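Alcohol dehydrogenase (Aeropyrum pernix, PDB 1H2B) is a zinc-containing enzyme that binds NAD and probably catalyses the interconversion of alcohols with aldehydes or ketones. Local coordinates at residues Arg37-Ile48 with Ala138-Val148; Leu69-His79 with Phe128-Ala138. All coordinates share one frame; numbering follows the deposited sequence.

Contact 1. Residues Arg37-Ile48 with Ala138-Val148; sequences RLEGRFDVIVRI and AEFMRTSHRSV
Val44 and Thr143 lie side by side at the apolar centre, Val44 CB 4.0 Å from Thr143 CG2, on the sheet face that Val46 and Met141 continue. Ile48 CD1 reaches Met141 CB (4.1 Å); strand 100-103 packs against Met141 and Thr143. On the other face, Ile45 CG2 meets Phe140 CB at 3.9 Å and Arg47 CB rests near CE2 of the Phe140 ring. Between these two layers strand 140-143 pairs antiparallel with strand 44-52 in the sheet of the GroES-like domain, with two-way backbone bonds between Val44 and Thr143 and Val46 and Met141; a classic bulge sets Asp43 beside Val44 opposite Thr143.

Outward, Arg142 stacks its guanidinium on Phe42, centres 4.0 Å apart and planes 9° from parallel, a cation-pi contact. Its CG sits between backbone N and carbonyl carbon (chi1 69°), and the extended chain lays the charged end across the ring. NH1 of Arg142 donates in its own plane to a lone pair of Arg37 O (2.9 Å, 167°) and forms a salt bridge to Glu39 OE2 (3.0 Å) whose hydrogen bond is weak and bent. At the other polar edge Asp43 holds His145 twice: OD1 takes backbone N of His145 on its syn lone pair (2.8 Å), OD2 takes ND1 (2.7 Å). Ring, carbonyl and carboxylate thus fix the Arg142 charge, while the Asp43 carboxylate would tend to favour a protonated His145.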
loop_
_atom_site.group_PDB
_atom_site.type_symbol
_atom_site.label_atom_id
_atom_site.label_comp_id
_atom_site.label_asym_id
_atom_site.label_seq_id
_atom_site.Cartn_x
_atom_site.Cartn_y
_atom_site.Cartn_z
ATOM N N ARG B 37 12.690 33.881 24.019
ATOM C CA ARG B 37 14.050 34.118 23.506
ATOM C C ARG B 37 14.183 33.519 22.120
ATOM O O ARG B 37 14.094 32.308 21.960
ATOM C CB ARG B 37 15.088 33.468 24.387
ATOM C CG ARG B 37 15.148 34.119 25.753
ATOM C CD ARG B 37 16.452 33.875 26.490
ATOM N NE ARG B 37 16.762 32.475 26.730
ATOM C CZ ARG B 37 16.331 31.768 27.769
ATOM N NH1 ARG B 37 15.511 32.290 28.678
ATOM N NH2 ARG B 37 16.735 30.521 27.921
ATOM N N LEU B 38 14.473 34.378 21.147
ATOM C CA LEU B 38 14.797 33.951 19.782
ATOM C C LEU B 38 16.243 33.411 19.762
ATOM O O LEU B 38 17.203 34.182 19.914
ATOM C CB LEU B 38 14.637 35.162 18.857
ATOM C CG LEU B 38 14.607 34.952 17.359
ATOM C CD1 LEU B 38 13.238 34.369 17.002
ATOM C CD2 LEU B 38 14.836 36.326 16.645
ATOM N N GLU B 39 16.409 32.104 19.654
ATOM C CA GLU B 39 17.727 31.456 19.736
ATOM C C GLU B 39 17.689 30.040 19.191
ATOM O O GLU B 39 16.671 29.324 19.322
ATOM C CB GLU B 39 18.227 31.387 21.197
ATOM C CG GLU B 39 17.312 30.588 22.133
ATOM C CD GLU B 39 17.464 29.054 22.002
ATOM O OE1 GLU B 39 18.445 28.590 21.356
ATOM O OE2 GLU B 39 16.626 28.289 22.566
ATOM N N GLY B 40 18.820 29.608 18.630
ATOM C CA GLY B 40 18.953 28.236 18.180
ATOM C C GLY B 40 17.853 27.815 17.234
ATOM O O GLY B 40 17.581 28.489 16.221
ATOM N N ARG B 41 17.195 26.707 17.585
ATOM C CA ARG B 41 16.148 26.153 16.738
ATOM C C ARG B 41 14.862 26.954 16.862
ATOM O O ARG B 41 13.966 26.832 16.011
ATOM C CB ARG B 41 15.861 24.691 17.083
ATOM C CG ARG B 41 15.064 24.550 18.396
ATOM C CD ARG B 41 15.032 23.151 18.994
ATOM N NE ARG B 41 14.838 22.106 17.987
ATOM C CZ ARG B 41 14.446 20.862 18.253
ATOM N NH1 ARG B 41 14.179 20.486 19.502
ATOM N NH2 ARG B 41 14.312 19.989 17.267
ATOM N N PHE B 42 14.775 27.787 17.908
ATOM C CA PHE B 42 13.629 28.667 18.042
ATOM C C PHE B 42 13.870 29.938 17.283
ATOM O O PHE B 42 14.219 30.981 17.857
ATOM C CB PHE B 42 13.332 28.913 19.528
ATOM C CG PHE B 42 12.970 27.656 20.242
ATOM C CD1 PHE B 42 13.909 27.021 21.053
ATOM C CD2 PHE B 42 11.704 27.095 20.076
ATOM C CE1 PHE B 42 13.558 25.800 21.700
ATOM C CE2 PHE B 42 11.357 25.896 20.693
ATOM C CZ PHE B 42 12.304 25.250 21.516
ATOM N N ASP B 43 13.691 29.857 15.969
ATOM C CA ASP B 43 14.080 30.964 15.113
ATOM C C ASP B 43 12.853 31.763 14.615
ATOM O O ASP B 43 12.966 32.616 13.733
ATOM C CB ASP B 43 14.932 30.458 13.954
ATOM C CG ASP B 43 14.245 29.379 13.142
ATOM O OD1 ASP B 43 13.027 29.138 13.361
ATOM O OD2 ASP B 43 14.863 28.711 12.291
ATOM N N VAL B 44 11.689 31.532 15.231
ATOM C CA VAL B 44 10.494 32.319 14.927
ATOM C C VAL B 44 9.746 32.641 16.202
ATOM O O VAL B 44 9.588 31.779 17.040
ATOM C CB VAL B 44 9.483 31.558 13.995
ATOM C CG1 VAL B 44 8.178 32.330 13.843
ATOM C CG2 VAL B 44 10.117 31.293 12.636
ATOM N N ILE B 45 9.345 33.896 16.359
ATOM C CA ILE B 45 8.368 34.233 17.409
ATOM C C ILE B 45 7.060 34.692 16.763
ATOM O O ILE B 45 7.042 35.520 15.845
ATOM C CB ILE B 45 8.920 35.301 18.394
ATOM C CG1 ILE B 45 10.091 34.708 19.167
ATOM C CG2 ILE B 45 7.788 35.762 19.368
ATOM C CD1 ILE B 45 10.929 35.758 19.908
ATOM N N VAL B 46 5.946 34.144 17.263
ATOM C CA VAL B 46 4.620 34.452 16.767
ATOM C C VAL B 46 3.845 35.213 17.814
ATOM O O VAL B 46 3.925 34.886 18.999
ATOM C CB VAL B 46 3.870 33.118 16.431
ATOM C CG1 VAL B 46 2.428 33.355 16.095
ATOM C CG2 VAL B 46 4.596 32.403 15.293
ATOM N N ARG B 47 3.142 36.241 17.366
ATOM C CA ARG B 47 2.064 36.890 18.123
ATOM C C ARG B 47 0.807 36.043 17.962
ATOM O O ARG B 47 0.235 35.930 16.850
ATOM C CB ARG B 47 1.874 38.337 17.639
ATOM C CG ARG B 47 0.709 39.043 18.291
ATOM C CD ARG B 47 0.570 40.520 17.863
ATOM N NE ARG B 47 0.456 40.748 16.415
ATOM C CZ ARG B 47 -0.693 40.890 15.751
ATOM N NH1 ARG B 47 -1.857 40.760 16.395
ATOM N NH2 ARG B 47 -0.677 41.141 14.432
ATOM N N ILE B 48 0.400 35.390 19.056
ATOM C CA ILE B 48 -0.753 34.498 19.008
ATOM C C ILE B 48 -2.030 35.251 18.706
ATOM O O ILE B 48 -2.320 36.297 19.322
ATOM C CB ILE B 48 -0.852 33.784 20.348
ATOM C CG1 ILE B 48 0.399 32.925 20.579
ATOM C CG2 ILE B 48 -2.201 32.948 20.464
ATOM C CD1 ILE B 48 0.467 31.588 19.674
ATOM N N ALA B 138 -0.593 32.580 25.560
ATOM C CA ALA B 138 0.286 33.708 25.883
ATOM C C ALA B 138 0.213 34.695 24.738
ATOM O O ALA B 138 -0.294 34.387 23.648
ATOM C CB ALA B 138 1.734 33.245 26.066
ATOM N N GLU B 139 0.746 35.887 24.951
ATOM C CA GLU B 139 0.731 36.873 23.878
ATOM C C GLU B 139 1.684 36.471 22.735
ATOM O O GLU B 139 1.373 36.713 21.546
ATOM C CB GLU B 139 1.124 38.251 24.455
ATOM C CG GLU B 139 0.960 39.403 23.473
ATOM C CD GLU B 139 1.335 40.784 24.020
ATOM O OE1 GLU B 139 1.817 40.891 25.179
ATOM O OE2 GLU B 139 1.156 41.777 23.267
ATOM N N PHE B 140 2.812 35.878 23.093
ATOM C CA PHE B 140 3.837 35.496 22.111
ATOM C C PHE B 140 4.325 34.107 22.392
ATOM O O PHE B 140 4.318 33.638 23.557
ATOM C CB PHE B 140 5.067 36.433 22.145
ATOM C CG PHE B 140 4.749 37.877 21.810
ATOM C CD1 PHE B 140 4.526 38.814 22.831
ATOM C CD2 PHE B 140 4.655 38.278 20.504
ATOM C CE1 PHE B 140 4.217 40.123 22.531
ATOM C CE2 PHE B 140 4.356 39.606 20.178
ATOM C CZ PHE B 140 4.141 40.529 21.199
ATOM N N MET B 141 4.814 33.451 21.346
ATOM C CA MET B 141 5.359 32.107 21.507
ATOM C C MET B 141 6.462 31.889 20.494
ATOM O O MET B 141 6.323 32.268 19.347
ATOM C CB MET B 141 4.247 31.053 21.257
ATOM C CG MET B 141 4.710 29.660 21.629
ATOM S SD MET B 141 3.514 28.375 21.024
ATOM C CE MET B 141 4.347 28.003 19.437
ATOM N N ARG B 142 7.565 31.298 20.951
ATOM C CA ARG B 142 8.638 30.874 20.062
ATOM C C ARG B 142 8.415 29.484 19.474
ATOM O O ARG B 142 7.815 28.571 20.120
ATOM C CB ARG B 142 10.009 31.033 20.735
ATOM C CG ARG B 142 10.306 30.085 21.885
ATOM C CD ARG B 142 11.652 30.346 22.545
ATOM N NE ARG B 142 12.031 29.231 23.399
ATOM C CZ ARG B 142 13.284 29.014 23.810
ATOM N NH1 ARG B 142 14.265 29.866 23.482
ATOM N NH2 ARG B 142 13.571 27.964 24.590
ATOM N N THR B 143 8.903 29.325 18.240
ATOM C CA THR B 143 8.773 28.055 17.545
ATOM C C THR B 143 9.864 27.968 16.494
ATOM O O THR B 143 10.706 28.867 16.447
ATOM C CB THR B 143 7.334 27.914 16.973
ATOM O OG1 THR B 143 7.207 26.603 16.428
ATOM C CG2 THR B 143 7.068 28.876 15.818
ATOM N N SER B 144 9.810 26.936 15.638
ATOM C CA SER B 144 10.778 26.754 14.538
ATOM C C SER B 144 10.106 27.120 13.223
ATOM O O SER B 144 8.921 26.892 13.009
ATOM C CB SER B 144 11.235 25.313 14.447
ATOM O OG SER B 144 11.944 25.089 13.210
ATOM N N HIS B 145 10.879 27.702 12.291
ATOM C CA HIS B 145 10.331 27.991 10.975
ATOM C C HIS B 145 9.838 26.696 10.309
ATOM O O HIS B 145 8.918 26.773 9.485
ATOM C CB HIS B 145 11.389 28.683 10.055
ATOM C CG HIS B 145 12.453 27.759 9.572
ATOM N ND1 HIS B 145 13.609 27.518 10.278
ATOM C CD2 HIS B 145 12.527 26.983 8.456
ATOM C CE1 HIS B 145 14.346 26.629 9.633
ATOM N NE2 HIS B 145 13.720 26.301 8.520
ATOM N N ARG B 146 10.407 25.555 10.709
ATOM C CA ARG B 146 9.987 24.256 10.154
ATOM C C ARG B 146 8.540 23.919 10.565
ATOM O O ARG B 146 7.923 23.052 9.941
ATOM C CB ARG B 146 10.901 23.111 10.566
ATOM C CG ARG B 146 12.249 23.203 9.869
ATOM C CD ARG B 146 13.130 22.007 10.186
ATOM N NE ARG B 146 12.927 21.007 9.140
ATOM C CZ ARG B 146 12.261 19.872 9.293
ATOM N NH1 ARG B 146 11.738 19.548 10.462
ATOM N NH2 ARG B 146 12.131 19.049 8.270
ATOM N N SER B 147 8.009 24.593 11.576
ATOM C CA SER B 147 6.655 24.301 12.064
ATOM C C SER B 147 5.638 25.229 11.438
ATOM O O SER B 147 4.447 25.109 11.667
ATOM C CB SER B 147 6.603 24.491 13.609
ATOM O OG SER B 147 7.611 23.736 14.243
ATOM N N VAL B 148 6.118 26.235 10.690
ATOM C CA VAL B 148 5.222 27.257 10.184
ATOM C C VAL B 148 4.611 26.931 8.820
ATOM O O VAL B 148 5.325 26.523 7.893
ATOM C CB VAL B 148 5.992 28.604 10.046
ATOM C CG1 VAL B 148 5.130 29.703 9.403
ATOM C CG2 VAL B 148 6.413 29.069 11.409
HETATM O O HOH W 1 14.451 25.843 13.535
HETATM O O HOH W 2 -1.227 37.814 21.181
#

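Contact 2. Residues Leu69-His79 with Phe128-Ala138; sequences LQPKLPYTLGH and FPGLNIDGGFA. With ZN (zinc ion), chain J; OCA (octanoic acid (caprylic acid)), chain H.
His79 reaches past Pro129, Phe128 and Leu131 to the zinc of the active site. Its CB lies 3.1 Å from Pro129 O and meets Phe128 at the ring edge, 3.6 Å from CE2. CG is between backbone N and carbonyl carbon (chi1 56°), which turns the imidazole under Leu131; CD2 of that leucine sits over one face as a CH-pi contact, 3.4 Å from ND1 of His79. ND1 also donates in the ring plane to a water (2.7 Å) held as well by Gly78 N and Gly130 O. CD2 of His79 nears O2 of the octanoic acid, and CE1 nears Leu131 CD2. At the tip, NE2 of His79 binds zinc at 2.1 Å. Cys54, Asp168 and O1 of the octanoic acid complete the site, and Phe128 CZ approaches O2.

Behind the histidine, Gly78 CA lies over the centre of the Phe137 ring, 3.6 Å from its centroid, and Leu77 CB touches the ring at CD1. Backbone bonds Phe137 N to Leu77 O and Gly136 N to Gly78 O tie 136-137 to 77-78, while Asp134 OD1 accepts from Thr76 N (2.8 Å) and pairs with Arg20. With an alanine replacing Phe137, Gly78 would probably lose its aromatic cover and the backbone leading into His79 be less firmly placed. The water on ND1 and Leu131 over one ring face probably set the turn of the imidazole and leave NE2 to the metal.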
loop_
_atom_site.group_PDB
_atom_site.type_symbol
_atom_site.label_atom_id
_atom_site.label_comp_id
_atom_site.label_asym_id
_atom_site.label_seq_id
_atom_site.Cartn_x
_atom_site.Cartn_y
_atom_site.Cartn_z
ATOM N N LEU B 69 6.898 12.672 29.953
ATOM C CA LEU B 69 7.585 13.830 29.384
ATOM C C LEU B 69 8.494 14.529 30.386
ATOM O O LEU B 69 9.410 15.251 29.982
ATOM C CB LEU B 69 6.572 14.843 28.840
ATOM C CG LEU B 69 5.610 14.338 27.763
ATOM C CD1 LEU B 69 4.674 15.456 27.409
ATOM C CD2 LEU B 69 6.331 13.791 26.524
ATOM N N GLN B 70 8.206 14.330 31.675
ATOM C CA GLN B 70 8.918 14.970 32.788
ATOM C C GLN B 70 9.335 16.431 32.523
ATOM O O GLN B 70 10.535 16.740 32.516
ATOM C CB GLN B 70 10.135 14.103 33.222
ATOM N N PRO B 71 8.357 17.324 32.315
ATOM C CA PRO B 71 8.658 18.714 31.955
ATOM C C PRO B 71 9.047 19.516 33.179
ATOM O O PRO B 71 8.631 19.186 34.294
ATOM C CB PRO B 71 7.314 19.237 31.434
ATOM C CG PRO B 71 6.289 18.464 32.232
ATOM C CD PRO B 71 6.897 17.093 32.418
ATOM N N LYS B 72 9.820 20.573 32.970
ATOM C CA LYS B 72 10.132 21.491 34.056
ATOM C C LYS B 72 8.947 22.419 34.296
ATOM O O LYS B 72 8.433 23.028 33.358
ATOM C CB LYS B 72 11.401 22.284 33.724
ATOM C CG LYS B 72 11.816 23.318 34.771
ATOM C CD LYS B 72 13.084 24.061 34.334
ATOM C CE LYS B 72 12.763 25.443 33.750
ATOM N NZ LYS B 72 12.993 25.541 32.274
ATOM N N LEU B 73 8.505 22.495 35.551
ATOM C CA LEU B 73 7.435 23.409 35.969
ATOM C C LEU B 73 8.033 24.695 36.544
ATOM O O LEU B 73 9.115 24.640 37.155
ATOM C CB LEU B 73 6.524 22.742 37.008
ATOM C CG LEU B 73 5.992 21.353 36.672
ATOM C CD1 LEU B 73 4.939 20.924 37.677
ATOM C CD2 LEU B 73 5.402 21.370 35.278
ATOM N N PRO B 74 7.386 25.851 36.344
ATOM C CA PRO B 74 6.192 26.020 35.493
ATOM C C PRO B 74 6.455 26.145 33.994
ATOM O O PRO B 74 7.568 26.475 33.561
ATOM C CB PRO B 74 5.622 27.352 35.982
ATOM C CG PRO B 74 6.831 28.116 36.426
ATOM C CD PRO B 74 7.752 27.116 37.017
ATOM N N TYR B 75 5.400 25.890 33.213
ATOM C CA TYR B 75 5.418 26.169 31.776
ATOM C C TYR B 75 4.048 26.534 31.261
ATOM O O TYR B 75 3.015 26.189 31.845
ATOM C CB TYR B 75 5.998 25.012 30.965
ATOM C CG TYR B 75 5.184 23.730 30.881
ATOM C CD1 TYR B 75 4.560 23.351 29.688
ATOM C CD2 TYR B 75 5.095 22.866 31.972
ATOM C CE1 TYR B 75 3.862 22.136 29.591
ATOM C CE2 TYR B 75 4.408 21.676 31.885
ATOM C CZ TYR B 75 3.788 21.310 30.695
ATOM O OH TYR B 75 3.129 20.096 30.640
ATOM N N THR B 76 4.051 27.249 30.140
ATOM C CA THR B 76 2.841 27.765 29.554
ATOM C C THR B 76 2.225 26.693 28.651
ATOM O O THR B 76 2.926 26.064 27.857
ATOM C CB THR B 76 3.230 28.947 28.691
ATOM O OG1 THR B 76 3.768 29.957 29.556
ATOM C CG2 THR B 76 2.022 29.605 28.041
ATOM N N LEU B 77 0.923 26.488 28.813
ATOM C CA LEU B 77 0.273 25.458 27.976
ATOM C C LEU B 77 -0.149 26.087 26.646
ATOM O O LEU B 77 -0.019 27.304 26.430
ATOM C CB LEU B 77 -0.944 24.848 28.692
ATOM C CG LEU B 77 -0.718 24.003 29.953
ATOM C CD1 LEU B 77 -1.883 22.975 30.147
ATOM C CD2 LEU B 77 0.640 23.409 30.177
ATOM N N GLY B 78 -0.669 25.239 25.759
ATOM C CA GLY B 78 -1.344 25.660 24.514
ATOM C C GLY B 78 -0.583 25.144 23.302
ATOM O O GLY B 78 0.480 25.690 22.972
ATOM N N HIS B 79 -1.128 24.143 22.610
ATOM C CA HIS B 79 -0.394 23.532 21.489
ATOM C C HIS B 79 -1.185 23.532 20.175
ATOM O O HIS B 79 -0.836 22.788 19.234
ATOM C CB HIS B 79 0.020 22.083 21.836
ATOM C CG HIS B 79 -1.138 21.221 22.233
ATOM N ND1 HIS B 79 -1.607 21.165 23.533
ATOM C CD2 HIS B 79 -1.883 20.334 21.519
ATOM C CE1 HIS B 79 -2.626 20.319 23.581
ATOM N NE2 HIS B 79 -2.828 19.819 22.376
ATOM N N PHE B 128 7.723 20.162 21.983
ATOM C CA PHE B 128 6.310 20.302 21.654
ATOM C C PHE B 128 5.772 21.432 22.505
ATOM O O PHE B 128 5.399 21.213 23.691
ATOM C CB PHE B 128 5.621 18.944 21.935
ATOM C CG PHE B 128 4.288 18.721 21.238
ATOM C CD1 PHE B 128 4.141 17.682 20.319
ATOM C CD2 PHE B 128 3.162 19.433 21.604
ATOM C CE1 PHE B 128 2.907 17.442 19.703
ATOM C CE2 PHE B 128 1.914 19.191 21.013
ATOM C CZ PHE B 128 1.792 18.186 20.046
ATOM N N PRO B 129 5.735 22.666 21.971
ATOM C CA PRO B 129 5.163 23.797 22.708
ATOM C C PRO B 129 3.776 23.483 23.317
ATOM O O PRO B 129 2.861 22.954 22.677
ATOM C CB PRO B 129 5.069 24.885 21.660
ATOM C CG PRO B 129 6.329 24.602 20.784
ATOM C CD PRO B 129 6.286 23.088 20.666
ATOM N N GLY B 130 3.666 23.767 24.611
ATOM C CA GLY B 130 2.423 23.478 25.293
ATOM C C GLY B 130 2.379 22.125 25.959
ATOM O O GLY B 130 1.544 21.927 26.839
ATOM N N LEU B 131 3.199 21.173 25.528
ATOM C CA LEU B 131 3.138 19.827 26.103
ATOM C C LEU B 131 4.251 19.664 27.092
ATOM O O LEU B 131 4.017 19.230 28.201
ATOM C CB LEU B 131 3.314 18.733 25.046
ATOM C CG LEU B 131 2.042 17.992 24.650
ATOM C CD1 LEU B 131 1.622 17.013 25.711
ATOM C CD2 LEU B 131 0.907 18.975 24.345
ATOM N N ASN B 132 5.473 19.961 26.649
ATOM C CA ASN B 132 6.659 19.885 27.503
ATOM C C ASN B 132 7.502 21.158 27.639
ATOM O O ASN B 132 8.455 21.184 28.436
ATOM C CB ASN B 132 7.527 18.641 27.158
ATOM C CG ASN B 132 8.195 18.711 25.784
ATOM O OD1 ASN B 132 7.848 19.515 24.932
ATOM N ND2 ASN B 132 9.176 17.842 25.575
ATOM N N ILE B 133 7.158 22.202 26.883
ATOM C CA ILE B 133 7.828 23.516 26.939
ATOM C C ILE B 133 6.766 24.579 26.723
ATOM O O ILE B 133 5.625 24.232 26.450
ATOM C CB ILE B 133 8.967 23.637 25.859
ATOM C CG1 ILE B 133 8.445 23.446 24.417
ATOM C CG2 ILE B 133 10.076 22.615 26.106
ATOM C CD1 ILE B 133 9.450 23.870 23.316
ATOM N N ASP B 134 7.121 25.860 26.849
ATOM C CA ASP B 134 6.129 26.918 26.775
ATOM C C ASP B 134 5.364 26.916 25.435
ATOM O O ASP B 134 5.954 26.769 24.337
ATOM C CB ASP B 134 6.775 28.275 26.895
ATOM C CG ASP B 134 7.219 28.594 28.305
ATOM O OD1 ASP B 134 6.623 28.055 29.266
ATOM O OD2 ASP B 134 8.158 29.411 28.502
ATOM N N GLY B 135 4.056 27.087 25.578
ATOM C CA GLY B 135 3.105 27.117 24.469
ATOM C C GLY B 135 2.382 28.421 24.187
ATOM O O GLY B 135 2.862 29.561 24.465
ATOM N N GLY B 136 1.192 28.282 23.583
ATOM C CA GLY B 136 0.491 29.394 22.951
ATOM C C GLY B 136 -0.561 30.144 23.778
ATOM O O GLY B 136 -1.199 31.070 23.281
ATOM N N PHE B 137 -0.770 29.709 25.026
ATOM C CA PHE B 137 -1.708 30.451 25.888
ATOM C C PHE B 137 -0.970 31.667 26.457
ATOM O O PHE B 137 -0.702 31.754 27.661
ATOM C CB PHE B 137 -2.239 29.572 27.041
ATOM C CG PHE B 137 -3.113 28.416 26.608
ATOM C CD1 PHE B 137 -3.113 27.254 27.372
ATOM C CD2 PHE B 137 -3.971 28.523 25.504
ATOM C CE1 PHE B 137 -3.942 26.156 27.017
ATOM C CE2 PHE B 137 -4.789 27.461 25.123
ATOM C CZ PHE B 137 -4.777 26.280 25.879
ATOM N N ALA B 138 -0.593 32.580 25.560
ATOM C CA ALA B 138 0.286 33.708 25.883
ATOM C C ALA B 138 0.213 34.695 24.738
ATOM O O ALA B 138 -0.294 34.387 23.648
ATOM C CB ALA B 138 1.734 33.245 26.066
HETATM ZN ZN ZN J . -4.160 18.373 21.732
HETATM C C1 OCA H . -2.051 16.349 21.623
HETATM C C2 OCA H . -1.358 15.116 22.223
HETATM C C3 OCA H . 0.047 14.933 21.625
HETATM C C4 OCA H . 0.956 13.995 22.403
HETATM C C5 OCA H . 2.362 14.048 21.807
HETATM C C6 OCA H . 3.258 12.963 22.400
HETATM C C7 OCA H . 4.643 12.900 21.764
HETATM C C8 OCA H . 5.446 11.796 22.429
HETATM O O1 OCA H . -3.135 16.768 22.117
HETATM O O2 OCA H . -1.564 16.920 20.626
HETATM O O HOH W 3 9.822 15.768 27.510
HETATM O O HOH W 4 9.137 23.284 30.686
HETATM O O HOH W 5 9.036 26.974 31.150
HETATM O O HOH W 6 -1.041 22.392 25.827
#

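In the fold
Of the four segments, 37-48 comes first; its partner 138-148 follows some 90 residues later, closing a long loop. Contact 2 is nested inside it, joining 69-79 to 128-138; the enclosed chain between those two segments carries Asp109, Cys112 and Cys115 of the second zinc site. The contacts share Ala138, two residues before strand 140-143 begins. Contact 1 builds this strand onto strand 44-52 of the mixed sheet, whereas contact 2 brings in strand 75-76, an edge of the small antiparallel sheet. They also touch directly: Met141 SD packs on Gly135 C (3.4 Å), and Phe42 CZ on Ile133 CD1 (3.6 Å).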